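Local coordinates for protein copper-containing nitrite reductase (Hyphomicrobium denitrificans 1NES1, PDB 6TFO) that probably catalyses the reduction of nitrite to nitric oxide, passing electrons from a cytochrome c through its bound copper centres, at residues C[50-53]-C[59-62]; C[138-143]-C[339-344]; C[167-172]-C[200-205]; C[177-180]-C[184-187]; C[352-357]-C[367-372]. All coordinates share one frame; numbering follows the deposited sequence.

Contact 1. Residues C[50-53]-C[59-62]; sequences GDID and KLVV
Ile52 and Leu60 meet methyl to methyl, with Ile52 CD1 4.2 Å from Leu60 CD2, and their side chains run aslant to one another. The CB of Ile52 is directed toward the strand that begins at Leu60. Leu60 leaves its backbone alongside the interface, and of its two methyls CD2 is the one that turns in to touch. Ile52 holds CG1 between its backbone N and carbonyl carbon (chi1 65°), which sends CD1 out to Leu60 and sets CG2 beside the backbone N, facing the Lys59 carbonyl. That second branch, CG2, rests 4.1 Å from Lys59 O, a van der Waals touch on a carbonyl oxygen. The backbones stay well apart, the CA atoms of Ile52 and Lys59 being 7.9 Å from each other, so the loop carrying Ile52 lies beside strand 60-63 without pairing with it.

Ile52 also packs on Pro58, while Leu60 faces the sandwich interior against Phe32, Ile70 and Leu131, and its backbone bonds to Val130 and Gln132 of strand 128-134. The contact thus tucks the loop after strand 42-48 against an outermost strand of the plastocyanin-like copper domain. With no hydrogen bond or charge pair between the two segments, what joins them is dispersion and the exclusion of water from a small, mostly apolar interface, 85 Å² with both sides summed, an attraction that sets closeness more than exact orientation.

Contact 2. Residues C[138-143]-C[339-344]; sequences RAEMPS and TRTHPL
Glu140 reaches Arg340 with a chain extended beyond CG, while the arginine bends at chi3 (-30°) and so turns its NE edge to the carboxylate. The result is one salt bridge with a good hydrogen bond in it: Arg340 NE donates to Glu140 OE2 over 2.8 Å, with an N-H...O angle of 161°. The acceptor lies in the plane of the guanidinium, at its edge, but the donor arrives from above the carboxylate plane. The two flat groups are accordingly steeply turned, 77° apart, and do not form the two-pronged, coplanar grip. Arg340 NH1 stays 3.5 Å from Glu140 OE2, probably adding some charge attraction, though no second hydrogen bond forms. Thr341 CG2 comes to 4.3 Å from Glu140 OE2, a marginal methyl-to-oxygen contact.

All three touching residues are exposed, so the charges probably feel considerable screening by solvent. Each partner's segment is tied down by other bonds: Arg138 forms a salt bridge with Glu66, the amide of Met141 bonds to Asp182, and His342 bonds to Asp147 and Asp151 through its two ring nitrogens. The segment 138-143 belongs to the linker running from strand 128-134 to strand 166-181, and Arg340 and Thr341 belong to the short helix 337-341. This is a surface salt bridge between a linker and a helix remote in sequence, consistent with tethering of the N-terminal cupredoxin domain to the body of a three-domain nitrite reductase.

Contact 3. Residues C[167-172]-C[200-205]; sequences VRIDLE and LRVRVG
Ile169 and Val167 face Leu200 and Val202 across the interior of a cupredoxin beta-sandwich, strand 166-181 coming from one sheet and strand 200-203 from the other. The strand segments run nearly antiparallel (168°) with axes 9.4 Å apart, too far for backbone pairing, and no hydrogen bond crosses.

The apolar contacts do the work. Ile169 puts CG2 anti to its own N, where the methyl meets Leu200 CD2 at 3.6 Å. Its other branch ends in CD1, 4.3 Å from Val202 CG1. That same valine methyl lies 4.2 Å from Val167 CG1, so Val202 sits against both residues of the facing strand. Leu280 and Val282 flank Leu200 and Val202 from strand 277-283, and Val208 supports Ile169 from strand 207-214.

Polar bonds lie within each segment or lead outward. The CB of Arg201 is directed away from the facing strand, and its guanidinium forms salt bridges with Glu283 and Glu294. Arg203 NH1 bonds its neighbour's carbonyl, Val204 O, at 2.9 Å. Asp170, also directed away, is gripped side-on by Arg168: Asp170 OD1 takes both NE and NH2 of Arg168 through its syn side, each bond lying in the guanidinium plane, while Arg168 NE also reaches Asp170 OD2 at 2.8 Å from a tilted direction.

Contact 4. Residues C[177-180]-C[184-187]; sequences KGQL and TTYT
Lys177 and Thr187 form a non-hydrogen-bonded antiparallel pair in which Lys177 CG lies 3.7 Å from Thr187 OG1, and Lys177 CA points a hydrogen at Tyr186 O. Gly178 forms the hydrogen-bonded pair with Tyr186: Gly178 N donates to Tyr186 O over 2.9 Å, almost straight, whereas the return bond from Tyr186 N to Gly178 O is weak. Gly178 O also receives a CA-H contact from Thr185 (CA to O 3.3 Å). Gln179 bends at chi2 (73°), bringing its amide back over the hairpin, with OE1 4.0 Å from Thr185 CG2. OE1 accepts from the amides of Thr144 and Ala145 in the incoming linker, and NE2 donates to Asp181 O at the hairpin's turn. Shortened to an alanine, Gln179 would probably leave those two amides without this acceptor and Asp181 O without its NE2 donor. Leu180 N makes a weak bond to Thr184 O at 3.1 Å, while Leu180 CD2 rests 4.0 Å from Tyr186 CB and equally near the buried Thr184 OG1, for which the model holds no polar partner.

This tight beta hairpin joins strands 166-181 and 184-191. Strand 312-313 continues the sheet beyond Thr185, while Leu180 packs on Tyr328 and Leu330 of strand 328-331 and, with Tyr186, on Ile302 of strand 293-302.

Contact 5. Residues C[352-357]-C[367-372]; sequences VRIFFG and FHVIGE
Phe356 and Phe367 stack face to face, their ring centroids 3.9 Å apart and the planes inclined by 15°. Phe367 CD1 sits over the centre of the Phe356 ring, 3.5 Å from Phe356 CE1. In the other direction Phe356 CD1 falls toward the rim of the Phe367 ring. Both side chains set CG anti to the backbone N (chi1 179° and -175°), so each ring reaches out from its strand to meet the other midway. Ile354 CD1 lies at the edge of the Phe367 ring, 4.3 Å from Phe367 CZ, and the same methyl lies 4.4 Å from Val369 CG2. With Phe356 cut back to an alanine, one face of the Phe367 ring would probably lose its cover and the ring be freer to tilt.

Around this layer, Val297 and Gln299 support Phe356, Val404 backs Ile354, and Leu416 and Tyr414 pack on Phe367 and Val369. The axes of the two strand segments pass 10.2 Å apart, with no backbone bond between them; past Val369 the second one ends in a type II turn, closed by Glu372 N to Val369 O.

On that strand His368 meets His419 edge to face and stacks on His227, a copper ligand, of the second subunit. The Phe356–Phe367 stack belongs to the interior of a cupredoxin beta-sandwich, whose second sheet reaches the copper-bearing subunit interface known from trimeric copper nitrite reductases.

Overall arrangement
The N-terminal part of the chain holds contact 1, whose centre is about 47 Å from that of contact 3, on the other side of the chain's centre. Contact 2 connects: Arg138 NH2 approaches Val61 O of contact 1 at 3.3 Å, and Ser143 CB touches Gln179 OE1 of contact 4 at 3.4 Å. Contacts 3 and 4 both use strand 166-181, while Arg201 NH2 of contact 3 meets Phe355 CZ of contact 5 at 4.1 Å. Contacts 1 and 2 lie away from the copper sites. Bound copper ions lie about 13 Å from the side chain of Leu200, 11 Å from that of Thr187 and 9 Å from that of Val369.

Contact 1. Residues C[50-53]-C[59-62]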
# COMPACT_ATOMS: atom_id res chain seq x y z
N GLY C 50 -6.34 10.98 -23.01
CA GLY C 50 -6.33 11.41 -24.41
C GLY C 50 -5.23 10.72 -25.19
O GLY C 50 -4.90 9.58 -24.86
N ASP C 51 -4.68 11.42 -26.19
CA ASP C 51 -3.64 10.89 -27.11
C ASP C 51 -2.26 11.04 -26.46
O ASP C 51 -1.28 10.70 -27.14
CB ASP C 51 -3.66 11.64 -28.44
CG ASP C 51 -5.03 11.65 -29.09
OD1 ASP C 51 -5.82 10.71 -28.81
OD2 ASP C 51 -5.31 12.59 -29.87
N ILE C 52 -2.18 11.53 -25.21
CA ILE C 52 -0.87 11.85 -24.57
C ILE C 52 -0.69 11.08 -23.26
O ILE C 52 0.25 11.42 -22.52
CB ILE C 52 -0.72 13.37 -24.34
CG1 ILE C 52 -1.74 13.91 -23.34
CG2 ILE C 52 -0.77 14.11 -25.67
CD1 ILE C 52 -1.38 15.26 -22.77
N ASP C 53 -1.54 10.08 -22.97
CA ASP C 53 -1.53 9.40 -21.65
C ASP C 53 -0.14 8.80 -21.41
O ASP C 53 0.35 8.08 -22.30
CB ASP C 53 -2.63 8.34 -21.52
CG ASP C 53 -2.76 7.78 -20.12
OD1 ASP C 53 -2.94 8.58 -19.17
OD2 ASP C 53 -2.64 6.54 -19.96
N LYS C 59 4.28 16.01 -26.92
CA LYS C 59 4.00 17.00 -27.98
C LYS C 59 2.48 17.25 -27.97
O LYS C 59 1.71 16.27 -28.06
CB LYS C 59 4.51 16.52 -29.35
CG LYS C 59 4.32 17.54 -30.46
CD LYS C 59 4.68 17.01 -31.82
CE LYS C 59 6.12 17.29 -32.17
NZ LYS C 59 6.36 17.14 -33.63
N LEU C 60 2.09 18.51 -27.81
CA LEU C 60 0.67 18.95 -27.84
C LEU C 60 0.36 19.44 -29.25
O LEU C 60 0.78 20.57 -29.61
CB LEU C 60 0.51 20.04 -26.78
CG LEU C 60 0.99 19.67 -25.38
CD1 LEU C 60 0.59 20.73 -24.37
CD2 LEU C 60 0.46 18.31 -24.92
N VAL C 61 -0.29 18.59 -30.06
CA VAL C 61 -0.62 18.93 -31.48
C VAL C 61 -2.00 19.62 -31.52
O VAL C 61 -3.00 19.01 -31.09
CB VAL C 61 -0.57 17.71 -32.41
CG1 VAL C 61 -1.12 18.05 -33.79
CG2 VAL C 61 0.83 17.15 -32.51
N VAL C 62 -2.00 20.85 -32.01
CA VAL C 62 -3.21 21.71 -32.13
C VAL C 62 -3.21 22.31 -33.54
O VAL C 62 -2.13 22.44 -34.13
CB VAL C 62 -3.27 22.80 -31.05
CG1 VAL C 62 -3.15 22.22 -29.65
CG2 VAL C 62 -2.26 23.92 -31.26

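Contact 2. Residues C[138-143]-C[339-344]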
# COMPACT_ATOMS: atom_id res chain seq x y z
N ARG C 138 -8.49 20.24 -38.11
CA ARG C 138 -8.38 18.89 -37.48
C ARG C 138 -9.30 17.93 -38.24
O ARG C 138 -10.47 18.26 -38.38
CB ARG C 138 -8.77 19.04 -36.01
CG ARG C 138 -8.78 17.75 -35.21
CD ARG C 138 -8.99 18.02 -33.74
NE ARG C 138 -8.03 18.98 -33.21
CZ ARG C 138 -6.88 18.68 -32.60
NH1 ARG C 138 -6.50 17.43 -32.44
NH2 ARG C 138 -6.09 19.63 -32.15
N ALA C 139 -8.79 16.80 -38.74
CA ALA C 139 -9.61 15.68 -39.29
C ALA C 139 -10.37 14.98 -38.14
O ALA C 139 -9.89 15.03 -37.00
CB ALA C 139 -8.74 14.71 -40.05
N GLU C 140 -11.54 14.41 -38.41
CA GLU C 140 -12.27 13.57 -37.43
C GLU C 140 -11.78 12.13 -37.60
O GLU C 140 -11.51 11.75 -38.73
CB GLU C 140 -13.79 13.67 -37.58
CG GLU C 140 -14.48 13.79 -36.24
CD GLU C 140 -15.99 13.94 -36.30
OE1 GLU C 140 -16.49 14.57 -37.25
OE2 GLU C 140 -16.65 13.42 -35.38
N MET C 141 -11.64 11.39 -36.51
CA MET C 141 -11.18 9.98 -36.56
C MET C 141 -12.28 9.12 -37.16
O MET C 141 -13.38 9.09 -36.64
CB MET C 141 -10.81 9.46 -35.16
CG MET C 141 -9.31 9.46 -34.91
SD MET C 141 -8.45 8.32 -36.03
CE MET C 141 -8.55 6.80 -35.08
N PRO C 142 -12.06 8.40 -38.29
CA PRO C 142 -13.06 7.47 -38.80
C PRO C 142 -13.61 6.56 -37.69
O PRO C 142 -12.86 5.99 -36.99
CB PRO C 142 -12.34 6.65 -39.89
CG PRO C 142 -10.91 7.19 -39.95
CD PRO C 142 -10.86 8.47 -39.14
N SER C 143 -14.92 6.48 -37.54
CA SER C 143 -15.58 5.72 -36.45
C SER C 143 -15.41 4.22 -36.69
O SER C 143 -15.17 3.81 -37.82
CB SER C 143 -17.02 6.11 -36.28
OG SER C 143 -17.80 5.54 -37.30
N THR C 339 -22.64 18.67 -31.41
CA THR C 339 -21.59 19.62 -31.88
C THR C 339 -21.03 19.17 -33.24
O THR C 339 -21.02 19.99 -34.14
CB THR C 339 -20.47 19.79 -30.85
OG1 THR C 339 -19.87 18.50 -30.71
CG2 THR C 339 -20.96 20.33 -29.52
N ARG C 340 -20.57 17.93 -33.37
CA ARG C 340 -19.87 17.43 -34.58
C ARG C 340 -20.84 16.61 -35.44
O ARG C 340 -21.01 16.96 -36.62
CB ARG C 340 -18.64 16.60 -34.20
CG ARG C 340 -17.49 17.37 -33.54
CD ARG C 340 -16.22 16.53 -33.31
NE ARG C 340 -16.45 15.09 -33.10
CZ ARG C 340 -16.34 14.41 -31.96
NH1 ARG C 340 -16.61 13.12 -31.94
NH2 ARG C 340 -15.96 15.01 -30.84
N THR C 341 -21.46 15.57 -34.90
CA THR C 341 -22.17 14.56 -35.73
C THR C 341 -23.58 15.04 -36.10
O THR C 341 -23.96 14.82 -37.26
CB THR C 341 -22.14 13.17 -35.08
OG1 THR C 341 -22.43 13.33 -33.69
CG2 THR C 341 -20.80 12.49 -35.23
N HIS C 342 -24.35 15.63 -35.19
CA HIS C 342 -25.77 16.01 -35.44
C HIS C 342 -26.12 17.31 -34.72
O HIS C 342 -26.97 17.32 -33.82
CB HIS C 342 -26.71 14.89 -34.98
CG HIS C 342 -26.50 13.57 -35.65
ND1 HIS C 342 -27.18 13.22 -36.79
CD2 HIS C 342 -25.75 12.50 -35.32
CE1 HIS C 342 -26.83 12.01 -37.15
NE2 HIS C 342 -25.97 11.54 -36.26
N PRO C 343 -25.50 18.46 -35.06
CA PRO C 343 -25.85 19.72 -34.40
C PRO C 343 -27.25 20.20 -34.82
O PRO C 343 -27.82 19.62 -35.75
CB PRO C 343 -24.73 20.69 -34.81
CG PRO C 343 -24.19 20.11 -36.09
CD PRO C 343 -24.44 18.61 -36.05
N LEU C 344 -27.76 21.20 -34.09
CA LEU C 344 -29.05 21.88 -34.35
C LEU C 344 -28.78 23.04 -35.33
O LEU C 344 -27.77 23.77 -35.14
CB LEU C 344 -29.65 22.41 -33.04
CG LEU C 344 -30.18 21.35 -32.06
CD1 LEU C 344 -29.04 20.60 -31.38
CD2 LEU C 344 -31.06 21.99 -31.02

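Contact 3. Residues C[167-172]-C[200-205]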
# COMPACT_ATOMS: atom_id res chain seq x y z
N VAL C 167 -53.60 4.33 -32.41
CA VAL C 167 -52.24 4.55 -32.99
C VAL C 167 -51.36 3.33 -32.65
O VAL C 167 -51.15 3.06 -31.45
CB VAL C 167 -51.61 5.85 -32.46
CG1 VAL C 167 -50.26 6.14 -33.09
CG2 VAL C 167 -52.52 7.04 -32.66
N ARG C 168 -50.85 2.64 -33.67
CA ARG C 168 -49.89 1.52 -33.51
C ARG C 168 -48.48 2.11 -33.46
O ARG C 168 -48.10 2.84 -34.40
CB ARG C 168 -49.99 0.50 -34.65
CG ARG C 168 -49.21 -0.78 -34.40
CD ARG C 168 -48.55 -1.32 -35.65
NE ARG C 168 -47.66 -2.43 -35.35
CZ ARG C 168 -47.93 -3.72 -35.54
NH1 ARG C 168 -49.08 -4.12 -36.04
NH2 ARG C 168 -47.02 -4.62 -35.22
N ILE C 169 -47.74 1.81 -32.39
CA ILE C 169 -46.31 2.19 -32.23
C ILE C 169 -45.48 0.90 -32.18
O ILE C 169 -45.85 -0.04 -31.41
CB ILE C 169 -46.13 3.10 -30.99
CG1 ILE C 169 -46.95 4.39 -31.11
CG2 ILE C 169 -44.65 3.39 -30.75
CD1 ILE C 169 -46.84 5.34 -29.93
N ASP C 170 -44.41 0.86 -32.98
CA ASP C 170 -43.45 -0.27 -33.02
C ASP C 170 -42.11 0.18 -32.44
O ASP C 170 -41.50 1.07 -33.04
CB ASP C 170 -43.30 -0.80 -34.45
CG ASP C 170 -44.54 -1.56 -34.84
OD1 ASP C 170 -44.79 -2.63 -34.25
OD2 ASP C 170 -45.30 -1.03 -35.66
N LEU C 171 -41.69 -0.44 -31.34
CA LEU C 171 -40.34 -0.28 -30.74
C LEU C 171 -39.58 -1.61 -30.83
O LEU C 171 -40.21 -2.68 -30.60
CB LEU C 171 -40.48 0.15 -29.28
CG LEU C 171 -41.02 1.55 -29.05
CD1 LEU C 171 -41.25 1.78 -27.56
CD2 LEU C 171 -40.11 2.62 -29.66
N GLU C 172 -38.29 -1.53 -31.15
CA GLU C 172 -37.34 -2.68 -31.13
C GLU C 172 -36.19 -2.36 -30.18
O GLU C 172 -35.52 -1.31 -30.35
CB GLU C 172 -36.81 -2.98 -32.54
CG GLU C 172 -36.14 -4.34 -32.64
CD GLU C 172 -35.39 -4.62 -33.92
OE1 GLU C 172 -35.02 -5.80 -34.12
OE2 GLU C 172 -35.14 -3.67 -34.71
N LEU C 200 -42.12 9.74 -29.69
CA LEU C 200 -43.52 9.28 -29.86
C LEU C 200 -44.45 10.47 -29.64
O LEU C 200 -44.31 11.19 -28.63
CB LEU C 200 -43.79 8.14 -28.87
CG LEU C 200 -42.79 7.00 -28.91
CD1 LEU C 200 -43.14 5.95 -27.86
CD2 LEU C 200 -42.73 6.36 -30.30
N ARG C 201 -45.35 10.70 -30.60
CA ARG C 201 -46.25 11.88 -30.66
C ARG C 201 -47.67 11.36 -30.92
O ARG C 201 -47.91 10.77 -32.00
CB ARG C 201 -45.79 12.86 -31.74
CG ARG C 201 -46.31 14.27 -31.55
CD ARG C 201 -45.53 15.26 -32.38
NE ARG C 201 -45.85 16.65 -32.04
CZ ARG C 201 -45.05 17.70 -32.26
NH1 ARG C 201 -43.85 17.55 -32.78
NH2 ARG C 201 -45.46 18.90 -31.91
N VAL C 202 -48.53 11.51 -29.94
CA VAL C 202 -49.97 11.16 -30.03
C VAL C 202 -50.80 12.35 -29.53
O VAL C 202 -50.22 13.39 -29.09
CB VAL C 202 -50.26 9.86 -29.25
CG1 VAL C 202 -49.45 8.70 -29.82
CG2 VAL C 202 -50.02 10.02 -27.74
N ARG C 203 -52.12 12.22 -29.64
CA ARG C 203 -53.11 13.23 -29.17
C ARG C 203 -53.75 12.64 -27.91
O ARG C 203 -53.95 11.42 -27.89
CB ARG C 203 -54.08 13.47 -30.33
CG ARG C 203 -55.25 14.37 -29.99
CD ARG C 203 -56.46 13.99 -30.83
NE ARG C 203 -57.46 15.04 -30.82
CZ ARG C 203 -58.34 15.25 -29.84
NH1 ARG C 203 -58.41 14.46 -28.79
NH2 ARG C 203 -59.19 16.26 -29.94
N VAL C 204 -54.03 13.45 -26.89
CA VAL C 204 -54.79 12.96 -25.69
C VAL C 204 -56.07 12.28 -26.20
O VAL C 204 -56.61 12.72 -27.26
CB VAL C 204 -55.08 14.06 -24.66
CG1 VAL C 204 -55.98 15.18 -25.20
CG2 VAL C 204 -55.65 13.46 -23.37
N GLY C 205 -56.50 11.23 -25.51
CA GLY C 205 -57.66 10.41 -25.92
C GLY C 205 -57.28 9.26 -26.83
O GLY C 205 -58.04 8.28 -26.85

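Contact 4. Residues C[177-180]-C[184-187]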
# COMPACT_ATOMS: atom_id res chain seq x y z
N LYS C 177 -22.77 -2.00 -30.07
CA LYS C 177 -21.60 -1.12 -29.83
C LYS C 177 -21.85 0.18 -30.57
O LYS C 177 -22.29 0.12 -31.74
CB LYS C 177 -20.30 -1.76 -30.31
CG LYS C 177 -19.63 -2.69 -29.31
CD LYS C 177 -18.56 -3.56 -29.94
CE LYS C 177 -18.35 -4.87 -29.20
NZ LYS C 177 -17.62 -5.84 -30.04
N GLY C 178 -21.56 1.29 -29.90
CA GLY C 178 -21.75 2.64 -30.43
C GLY C 178 -20.50 3.47 -30.24
O GLY C 178 -19.69 3.11 -29.38
N GLN C 179 -20.33 4.50 -31.06
CA GLN C 179 -19.20 5.45 -30.99
C GLN C 179 -19.51 6.47 -29.88
O GLN C 179 -20.24 7.44 -30.14
CB GLN C 179 -18.99 6.06 -32.37
CG GLN C 179 -17.61 6.65 -32.58
CD GLN C 179 -16.56 5.57 -32.73
OE1 GLN C 179 -16.80 4.51 -33.31
NE2 GLN C 179 -15.38 5.82 -32.19
N LEU C 180 -19.00 6.22 -28.67
CA LEU C 180 -19.19 7.07 -27.46
C LEU C 180 -18.40 8.37 -27.65
O LEU C 180 -18.91 9.45 -27.30
CB LEU C 180 -18.74 6.30 -26.22
CG LEU C 180 -18.61 7.08 -24.92
CD1 LEU C 180 -19.91 7.80 -24.57
CD2 LEU C 180 -18.21 6.16 -23.77
N THR C 184 -13.33 6.03 -28.97
CA THR C 184 -13.81 5.24 -27.81
C THR C 184 -15.22 4.73 -28.09
O THR C 184 -16.04 5.47 -28.66
CB THR C 184 -13.57 5.95 -26.47
OG1 THR C 184 -14.69 5.83 -25.60
CG2 THR C 184 -13.20 7.41 -26.62
N THR C 185 -15.44 3.46 -27.74
CA THR C 185 -16.71 2.73 -28.00
C THR C 185 -17.29 2.28 -26.66
O THR C 185 -16.62 2.48 -25.63
CB THR C 185 -16.47 1.60 -29.01
OG1 THR C 185 -15.66 0.60 -28.39
CG2 THR C 185 -15.81 2.08 -30.28
N TYR C 186 -18.51 1.76 -26.68
CA TYR C 186 -19.32 1.35 -25.51
C TYR C 186 -20.45 0.50 -26.05
O TYR C 186 -20.82 0.66 -27.21
CB TYR C 186 -19.79 2.58 -24.72
CG TYR C 186 -20.51 2.29 -23.43
CD1 TYR C 186 -19.82 2.01 -22.26
CD2 TYR C 186 -21.89 2.29 -23.35
CE1 TYR C 186 -20.47 1.72 -21.07
CE2 TYR C 186 -22.57 2.01 -22.17
CZ TYR C 186 -21.86 1.73 -21.01
OH TYR C 186 -22.53 1.46 -19.85
N THR C 187 -20.96 -0.42 -25.25
CA THR C 187 -22.10 -1.29 -25.62
C THR C 187 -23.36 -0.59 -25.12
O THR C 187 -23.59 -0.58 -23.89
CB THR C 187 -21.93 -2.73 -25.12
OG1 THR C 187 -20.81 -3.28 -25.82
CG2 THR C 187 -23.15 -3.59 -25.35

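Contact 5. Residues C[352-357]-C[367-372]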
# COMPACT_ATOMS: atom_id res chain seq x y z
N VAL C 352 -38.28 28.68 -31.94
CA VAL C 352 -37.71 27.32 -31.80
C VAL C 352 -38.31 26.70 -30.53
O VAL C 352 -38.37 27.41 -29.49
CB VAL C 352 -36.18 27.39 -31.73
CG1 VAL C 352 -35.58 26.04 -31.35
CG2 VAL C 352 -35.60 27.91 -33.03
N ARG C 353 -38.76 25.45 -30.63
CA ARG C 353 -39.15 24.65 -29.44
C ARG C 353 -38.15 23.50 -29.27
O ARG C 353 -37.93 22.75 -30.24
CB ARG C 353 -40.58 24.11 -29.54
CG ARG C 353 -40.87 23.04 -28.50
CD ARG C 353 -42.33 22.79 -28.25
NE ARG C 353 -43.04 22.68 -29.50
CZ ARG C 353 -44.08 23.42 -29.85
NH1 ARG C 353 -44.64 23.22 -31.03
NH2 ARG C 353 -44.59 24.32 -29.03
N ILE C 354 -37.62 23.33 -28.06
CA ILE C 354 -36.82 22.13 -27.66
C ILE C 354 -37.64 21.29 -26.68
O ILE C 354 -37.97 21.80 -25.59
CB ILE C 354 -35.46 22.54 -27.07
CG1 ILE C 354 -34.68 23.47 -28.00
CG2 ILE C 354 -34.67 21.30 -26.69
CD1 ILE C 354 -33.42 24.04 -27.42
N PHE C 355 -38.00 20.07 -27.08
CA PHE C 355 -38.42 18.98 -26.16
C PHE C 355 -37.15 18.42 -25.51
O PHE C 355 -36.35 17.76 -26.20
CB PHE C 355 -39.16 17.88 -26.91
CG PHE C 355 -40.41 18.35 -27.61
CD1 PHE C 355 -41.56 18.59 -26.89
CD2 PHE C 355 -40.42 18.53 -28.97
CE1 PHE C 355 -42.71 19.02 -27.53
CE2 PHE C 355 -41.57 18.96 -29.61
CZ PHE C 355 -42.72 19.20 -28.89
N PHE C 356 -36.97 18.71 -24.22
CA PHE C 356 -35.76 18.35 -23.43
C PHE C 356 -36.17 17.44 -22.27
O PHE C 356 -36.95 17.87 -21.42
CB PHE C 356 -35.05 19.58 -22.88
CG PHE C 356 -33.84 19.23 -22.05
CD1 PHE C 356 -32.68 18.78 -22.65
CD2 PHE C 356 -33.87 19.32 -20.67
CE1 PHE C 356 -31.57 18.44 -21.88
CE2 PHE C 356 -32.76 18.98 -19.90
CZ PHE C 356 -31.62 18.53 -20.51
N GLY C 357 -35.59 16.24 -22.25
CA GLY C 357 -35.82 15.27 -21.16
C GLY C 357 -34.52 14.71 -20.62
O GLY C 357 -33.54 14.66 -21.36
N PHE C 367 -30.74 23.03 -17.28
CA PHE C 367 -30.73 23.19 -18.76
C PHE C 367 -30.78 24.67 -19.09
O PHE C 367 -31.60 25.40 -18.49
CB PHE C 367 -31.88 22.44 -19.43
CG PHE C 367 -31.81 22.49 -20.94
CD1 PHE C 367 -30.78 21.87 -21.62
CD2 PHE C 367 -32.76 23.17 -21.67
CE1 PHE C 367 -30.72 21.91 -23.00
CE2 PHE C 367 -32.70 23.21 -23.06
CZ PHE C 367 -31.68 22.58 -23.72
N HIS C 368 -29.92 25.09 -20.01
CA HIS C 368 -29.66 26.51 -20.34
C HIS C 368 -29.09 26.57 -21.75
O HIS C 368 -28.38 25.64 -22.15
CB HIS C 368 -28.69 27.12 -19.33
CG HIS C 368 -28.20 28.48 -19.71
ND1 HIS C 368 -28.90 29.64 -19.39
CD2 HIS C 368 -27.07 28.87 -20.33
CE1 HIS C 368 -28.21 30.68 -19.82
NE2 HIS C 368 -27.09 30.24 -20.39
N VAL C 369 -29.42 27.62 -22.48
CA VAL C 369 -28.87 27.85 -23.84
C VAL C 369 -28.10 29.15 -23.76
O VAL C 369 -28.75 30.18 -23.55
CB VAL C 369 -29.96 27.91 -24.92
CG1 VAL C 369 -29.39 28.36 -26.25
CG2 VAL C 369 -30.67 26.57 -25.05
N ILE C 370 -26.78 29.08 -23.86
CA ILE C 370 -25.89 30.26 -23.73
C ILE C 370 -26.24 31.21 -24.88
O ILE C 370 -26.29 30.72 -26.04
CB ILE C 370 -24.40 29.84 -23.70
CG1 ILE C 370 -24.13 28.77 -22.64
CG2 ILE C 370 -23.51 31.05 -23.48
CD1 ILE C 370 -22.68 28.35 -22.52
N GLY C 371 -26.55 32.47 -24.56
CA GLY C 371 -26.86 33.53 -25.56
C GLY C 371 -28.35 33.69 -25.84
O GLY C 371 -28.71 34.61 -26.60
N GLU C 372 -29.20 32.87 -25.22
CA GLU C 372 -30.68 32.95 -25.34
C GLU C 372 -31.33 32.91 -23.95
O GLU C 372 -30.64 32.58 -22.95
CB GLU C 372 -31.23 31.83 -26.22
CG GLU C 372 -31.43 32.23 -27.68
CD GLU C 372 -32.48 33.30 -27.93
OE1 GLU C 372 -32.44 33.91 -29.03
OE2 GLU C 372 -33.34 33.50 -27.04